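Local coordinates for protein toluene, o-xylene monooxygenase oxygenase subunit (Pseudomonas stutzeri, PDB 2INC) that forms part of the oxygenase component of a monooxygenase that probably hydroxylates toluene and o-xylene, at residues V111-L124 with F178-W192. Residues are numbered along the deposited sequence; the frame is centred on the assembly and turned at random.
Sequences VETLARFYTPARYL and FGKRERDVWENDPAW
E182 and T119 meet in a buried packing contact in this all-helical, ferritin-like chain, where the type I turn (Y118 to A121) between helices 108-117 and 121-138 packs against the loop and short helix 182-188 that lead into helix 190-202. E182 CG lies beside the backbone N of P120, and the bend at chi2 (77°) swings the carboxylate away from P120 toward G179 N. Its OE1 takes the T119 hydroxyl at 2.6 Å on the anti side and G179 N on the syn lone pair; OE2 is met from above the carboxylate plane by R122 NH1 at 3.0 Å, while R122 NE bonds to the backbone of another protein's chain. A glutamine here would probably leave R122 without its charged mate and weaken the tie between turn and loop. R116 grips D189 side-on through NE and NH2, the two planes nearly coplanar, and D189 OD2 caps A191 N. Y123 CB sits 3.4 Å from the centroid of the W186 five-membered ring, over its face. Where helix 108-117 stops, its last carbonyls need partners from elsewhere: Y296 OH takes F117 O, and W192 NE1 donates to R116 O at 2.8 Å, the oxygen lying in the indole plane.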
# COMPACT_ATOMS: atom_id res chain seq x y z
N VAL B 111 -31.91 -32.40 -1.74
CA VAL B 111 -30.74 -32.77 -0.97
C VAL B 111 -30.10 -34.06 -1.53
O VAL B 111 -28.88 -34.17 -1.69
CB VAL B 111 -31.06 -32.88 0.52
CG1 VAL B 111 -29.94 -33.59 1.30
CG2 VAL B 111 -31.28 -31.47 1.12
N GLU B 112 -30.91 -35.06 -1.83
CA GLU B 112 -30.37 -36.25 -2.47
C GLU B 112 -29.78 -36.01 -3.86
O GLU B 112 -28.79 -36.64 -4.21
CB GLU B 112 -31.44 -37.35 -2.49
CG GLU B 112 -31.57 -37.92 -1.07
CD GLU B 112 -32.71 -38.92 -0.92
OE1 GLU B 112 -32.75 -39.56 0.15
OE2 GLU B 112 -33.54 -39.05 -1.87
N THR B 113 -30.38 -35.13 -4.65
CA THR B 113 -29.80 -34.75 -5.93
C THR B 113 -28.42 -34.07 -5.77
O THR B 113 -27.52 -34.33 -6.54
CB THR B 113 -30.73 -33.78 -6.60
OG1 THR B 113 -31.99 -34.44 -6.67
CG2 THR B 113 -30.28 -33.36 -8.00
N LEU B 114 -28.29 -33.19 -4.79
CA LEU B 114 -26.98 -32.63 -4.44
C LEU B 114 -25.93 -33.70 -4.12
O LEU B 114 -24.83 -33.61 -4.63
CB LEU B 114 -27.11 -31.71 -3.22
CG LEU B 114 -27.90 -30.45 -3.48
CD1 LEU B 114 -27.89 -29.67 -2.16
CD2 LEU B 114 -27.32 -29.61 -4.60
N ALA B 115 -26.27 -34.70 -3.31
CA ALA B 115 -25.30 -35.72 -2.96
C ALA B 115 -24.80 -36.47 -4.19
O ALA B 115 -23.60 -36.83 -4.26
CB ALA B 115 -25.89 -36.70 -1.93
N ARG B 116 -25.67 -36.66 -5.18
CA ARG B 116 -25.33 -37.45 -6.36
C ARG B 116 -24.66 -36.64 -7.42
O ARG B 116 -23.68 -37.10 -8.02
CB ARG B 116 -26.59 -38.07 -6.98
CG ARG B 116 -26.30 -39.04 -8.13
CD ARG B 116 -27.50 -39.92 -8.42
NE ARG B 116 -27.11 -40.84 -9.51
CZ ARG B 116 -27.92 -41.32 -10.43
NH1 ARG B 116 -29.23 -41.01 -10.42
NH2 ARG B 116 -27.41 -42.15 -11.35
N PHE B 117 -25.24 -35.45 -7.69
CA PHE B 117 -24.84 -34.64 -8.83
C PHE B 117 -24.00 -33.42 -8.53
O PHE B 117 -23.41 -32.85 -9.47
CB PHE B 117 -26.07 -34.15 -9.56
CG PHE B 117 -26.86 -35.26 -10.21
CD1 PHE B 117 -26.44 -35.81 -11.41
CD2 PHE B 117 -27.99 -35.78 -9.57
CE1 PHE B 117 -27.17 -36.85 -12.01
CE2 PHE B 117 -28.73 -36.82 -10.16
CZ PHE B 117 -28.32 -37.35 -11.41
N TYR B 118 -23.97 -32.99 -7.27
CA TYR B 118 -23.17 -31.79 -6.92
C TYR B 118 -21.87 -32.06 -6.18
O TYR B 118 -20.78 -31.79 -6.69
CB TYR B 118 -24.07 -30.76 -6.20
CG TYR B 118 -23.25 -29.57 -5.70
CD1 TYR B 118 -23.03 -29.36 -4.35
CD2 TYR B 118 -22.68 -28.70 -6.61
CE1 TYR B 118 -22.27 -28.29 -3.89
CE2 TYR B 118 -21.90 -27.62 -6.16
CZ TYR B 118 -21.72 -27.43 -4.81
OH TYR B 118 -20.96 -26.36 -4.37
N THR B 119 -21.94 -32.64 -4.99
CA THR B 119 -20.73 -32.76 -4.22
C THR B 119 -19.59 -33.61 -4.83
O THR B 119 -18.40 -33.29 -4.58
CB THR B 119 -21.01 -33.08 -2.77
OG1 THR B 119 -21.69 -34.30 -2.72
CG2 THR B 119 -21.93 -31.97 -2.16
N PRO B 120 -19.91 -34.68 -5.61
CA PRO B 120 -18.80 -35.41 -6.24
C PRO B 120 -18.00 -34.63 -7.24
O PRO B 120 -16.92 -35.06 -7.62
CB PRO B 120 -19.46 -36.60 -6.95
CG PRO B 120 -20.76 -36.77 -6.26
CD PRO B 120 -21.19 -35.39 -5.84
N ALA B 121 -18.50 -33.47 -7.65
CA ALA B 121 -17.75 -32.61 -8.53
C ALA B 121 -16.40 -32.15 -7.93
O ALA B 121 -15.57 -31.64 -8.67
CB ALA B 121 -18.58 -31.42 -8.95
N ARG B 122 -16.13 -32.38 -6.62
CA ARG B 122 -14.81 -32.03 -6.10
C ARG B 122 -13.73 -32.83 -6.87
O ARG B 122 -12.62 -32.32 -7.12
CB ARG B 122 -14.72 -32.19 -4.58
CG ARG B 122 -14.50 -33.62 -4.05
CD ARG B 122 -14.11 -33.54 -2.58
NE ARG B 122 -13.97 -34.91 -2.02
CZ ARG B 122 -14.94 -35.52 -1.39
NH1 ARG B 122 -16.09 -34.87 -1.18
NH2 ARG B 122 -14.75 -36.74 -0.91
N TYR B 123 -14.05 -34.07 -7.27
CA TYR B 123 -13.11 -34.88 -8.06
C TYR B 123 -12.96 -34.29 -9.46
O TYR B 123 -11.85 -34.08 -9.98
CB TYR B 123 -13.53 -36.38 -8.06
CG TYR B 123 -13.39 -36.93 -6.66
CD1 TYR B 123 -12.16 -37.34 -6.19
CD2 TYR B 123 -14.48 -37.00 -5.78
CE1 TYR B 123 -11.99 -37.79 -4.90
CE2 TYR B 123 -14.29 -37.45 -4.43
CZ TYR B 123 -13.06 -37.84 -4.03
OH TYR B 123 -12.79 -38.28 -2.72
N LEU B 124 -14.05 -33.99 -10.10
CA LEU B 124 -13.95 -33.53 -11.45
C LEU B 124 -13.20 -32.17 -11.51
O LEU B 124 -12.36 -31.99 -12.37
CB LEU B 124 -15.34 -33.42 -12.06
CG LEU B 124 -15.35 -32.91 -13.50
CD1 LEU B 124 -14.32 -33.65 -14.44
CD2 LEU B 124 -16.76 -33.16 -14.05
N PHE B 178 -22.69 -36.74 2.88
CA PHE B 178 -21.90 -35.65 2.28
C PHE B 178 -20.50 -35.69 2.88
O PHE B 178 -20.34 -35.76 4.10
CB PHE B 178 -22.51 -34.29 2.59
CG PHE B 178 -23.74 -34.01 1.87
CD1 PHE B 178 -23.71 -33.81 0.51
CD2 PHE B 178 -24.97 -33.91 2.56
CE1 PHE B 178 -24.87 -33.49 -0.20
CE2 PHE B 178 -26.13 -33.57 1.86
CZ PHE B 178 -26.09 -33.37 0.49
N GLY B 179 -19.48 -35.60 2.03
CA GLY B 179 -18.09 -35.63 2.51
C GLY B 179 -17.50 -37.04 2.54
O GLY B 179 -16.28 -37.23 2.29
N LYS B 180 -18.36 -38.03 2.80
CA LYS B 180 -17.91 -39.42 2.93
C LYS B 180 -18.13 -40.23 1.65
O LYS B 180 -17.31 -41.06 1.30
CB LYS B 180 -18.63 -40.09 4.09
CG LYS B 180 -18.10 -39.62 5.40
CD LYS B 180 -18.87 -40.24 6.57
CE LYS B 180 -18.56 -39.48 7.85
NZ LYS B 180 -19.67 -39.65 8.85
N ARG B 181 -19.21 -39.95 0.93
CA ARG B 181 -19.58 -40.81 -0.16
C ARG B 181 -19.11 -40.43 -1.54
O ARG B 181 -19.31 -41.22 -2.49
CB ARG B 181 -21.09 -40.96 -0.19
CG ARG B 181 -21.46 -42.23 0.42
CD ARG B 181 -21.82 -41.99 1.80
NE ARG B 181 -23.21 -42.39 1.95
CZ ARG B 181 -23.66 -42.94 3.07
NH1 ARG B 181 -22.82 -43.10 4.10
NH2 ARG B 181 -24.93 -43.33 3.16
N GLU B 182 -18.52 -39.24 -1.70
CA GLU B 182 -18.37 -38.71 -3.07
C GLU B 182 -17.41 -39.57 -3.87
O GLU B 182 -17.55 -39.70 -5.07
CB GLU B 182 -17.84 -37.27 -3.06
CG GLU B 182 -18.92 -36.25 -2.72
CD GLU B 182 -19.27 -36.19 -1.22
OE1 GLU B 182 -20.39 -35.71 -0.92
OE2 GLU B 182 -18.43 -36.57 -0.38
N ARG B 183 -16.39 -40.11 -3.22
CA ARG B 183 -15.42 -40.89 -4.03
C ARG B 183 -16.11 -42.12 -4.69
O ARG B 183 -15.85 -42.48 -5.83
CB ARG B 183 -14.25 -41.35 -3.16
CG ARG B 183 -13.18 -42.12 -3.98
CD ARG B 183 -12.00 -42.43 -3.14
NE ARG B 183 -10.97 -43.22 -3.84
CZ ARG B 183 -9.73 -43.37 -3.39
NH1 ARG B 183 -9.34 -42.81 -2.27
NH2 ARG B 183 -8.85 -44.08 -4.09
N ASP B 184 -16.96 -42.77 -3.94
CA ASP B 184 -17.67 -43.94 -4.45
C ASP B 184 -18.68 -43.53 -5.53
O ASP B 184 -18.90 -44.24 -6.50
CB ASP B 184 -18.35 -44.56 -3.29
CG ASP B 184 -17.38 -45.33 -2.44
OD1 ASP B 184 -16.36 -45.84 -3.00
OD2 ASP B 184 -17.63 -45.46 -1.24
N VAL B 185 -19.30 -42.40 -5.36
CA VAL B 185 -20.17 -41.90 -6.43
C VAL B 185 -19.34 -41.62 -7.70
O VAL B 185 -19.65 -42.14 -8.76
CB VAL B 185 -20.93 -40.62 -6.00
CG1 VAL B 185 -21.85 -40.13 -7.10
CG2 VAL B 185 -21.79 -40.91 -4.80
N TRP B 186 -18.29 -40.79 -7.59
CA TRP B 186 -17.42 -40.49 -8.74
C TRP B 186 -16.89 -41.78 -9.41
O TRP B 186 -16.87 -41.89 -10.64
CB TRP B 186 -16.25 -39.61 -8.25
CG TRP B 186 -15.13 -39.37 -9.17
CD1 TRP B 186 -13.83 -39.81 -9.00
CD2 TRP B 186 -15.13 -38.61 -10.39
NE1 TRP B 186 -13.05 -39.37 -10.02
CE2 TRP B 186 -13.81 -38.62 -10.89
CE3 TRP B 186 -16.13 -37.95 -11.12
CZ2 TRP B 186 -13.44 -37.99 -12.07
CZ3 TRP B 186 -15.75 -37.31 -12.32
CH2 TRP B 186 -14.43 -37.34 -12.78
N GLU B 187 -16.46 -42.75 -8.59
CA GLU B 187 -15.90 -43.99 -9.16
C GLU B 187 -16.90 -45.01 -9.70
O GLU B 187 -16.53 -45.75 -10.61
CB GLU B 187 -15.02 -44.67 -8.11
CG GLU B 187 -13.74 -43.90 -7.89
CD GLU B 187 -12.87 -44.52 -6.82
OE1 GLU B 187 -13.24 -45.59 -6.36
OE2 GLU B 187 -11.85 -43.95 -6.42
N ASN B 188 -18.14 -45.03 -9.18
CA ASN B 188 -19.12 -46.09 -9.49
C ASN B 188 -20.47 -45.71 -10.07
O ASN B 188 -21.19 -46.58 -10.57
CB ASN B 188 -19.33 -47.00 -8.26
CG ASN B 188 -18.04 -47.53 -7.71
OD1 ASN B 188 -17.41 -48.39 -8.33
ND2 ASN B 188 -17.60 -47.00 -6.58
N ASP B 189 -20.87 -44.43 -10.03
CA ASP B 189 -22.20 -44.08 -10.46
C ASP B 189 -22.20 -43.91 -11.96
O ASP B 189 -21.39 -43.12 -12.46
CB ASP B 189 -22.64 -42.74 -9.77
CG ASP B 189 -24.10 -42.38 -10.03
OD1 ASP B 189 -24.78 -41.96 -9.07
OD2 ASP B 189 -24.58 -42.45 -11.19
N PRO B 190 -23.12 -44.58 -12.68
CA PRO B 190 -23.16 -44.45 -14.13
C PRO B 190 -23.18 -43.00 -14.55
O PRO B 190 -22.63 -42.70 -15.64
CB PRO B 190 -24.50 -45.08 -14.54
CG PRO B 190 -24.91 -45.94 -13.34
CD PRO B 190 -24.18 -45.48 -12.16
N ALA B 191 -23.83 -42.11 -13.75
CA ALA B 191 -23.99 -40.70 -14.18
C ALA B 191 -22.64 -40.03 -14.35
O ALA B 191 -22.53 -39.08 -15.16
CB ALA B 191 -24.82 -39.89 -13.20
N TRP B 192 -21.63 -40.51 -13.63
CA TRP B 192 -20.30 -39.85 -13.68
C TRP B 192 -19.26 -40.58 -14.54
O TRP B 192 -18.14 -40.06 -14.73
CB TRP B 192 -19.71 -39.78 -12.29
CG TRP B 192 -20.38 -38.75 -11.45
CD1 TRP B 192 -21.31 -38.99 -10.49
CD2 TRP B 192 -20.16 -37.32 -11.46
NE1 TRP B 192 -21.71 -37.80 -9.90
CE2 TRP B 192 -21.03 -36.76 -10.49
CE3 TRP B 192 -19.33 -36.46 -12.21
CZ2 TRP B 192 -21.09 -35.39 -10.22
CZ3 TRP B 192 -19.40 -35.06 -11.94
CH2 TRP B 192 -20.26 -34.55 -10.94
O HOH W 1 -22.14 -37.90 -2.32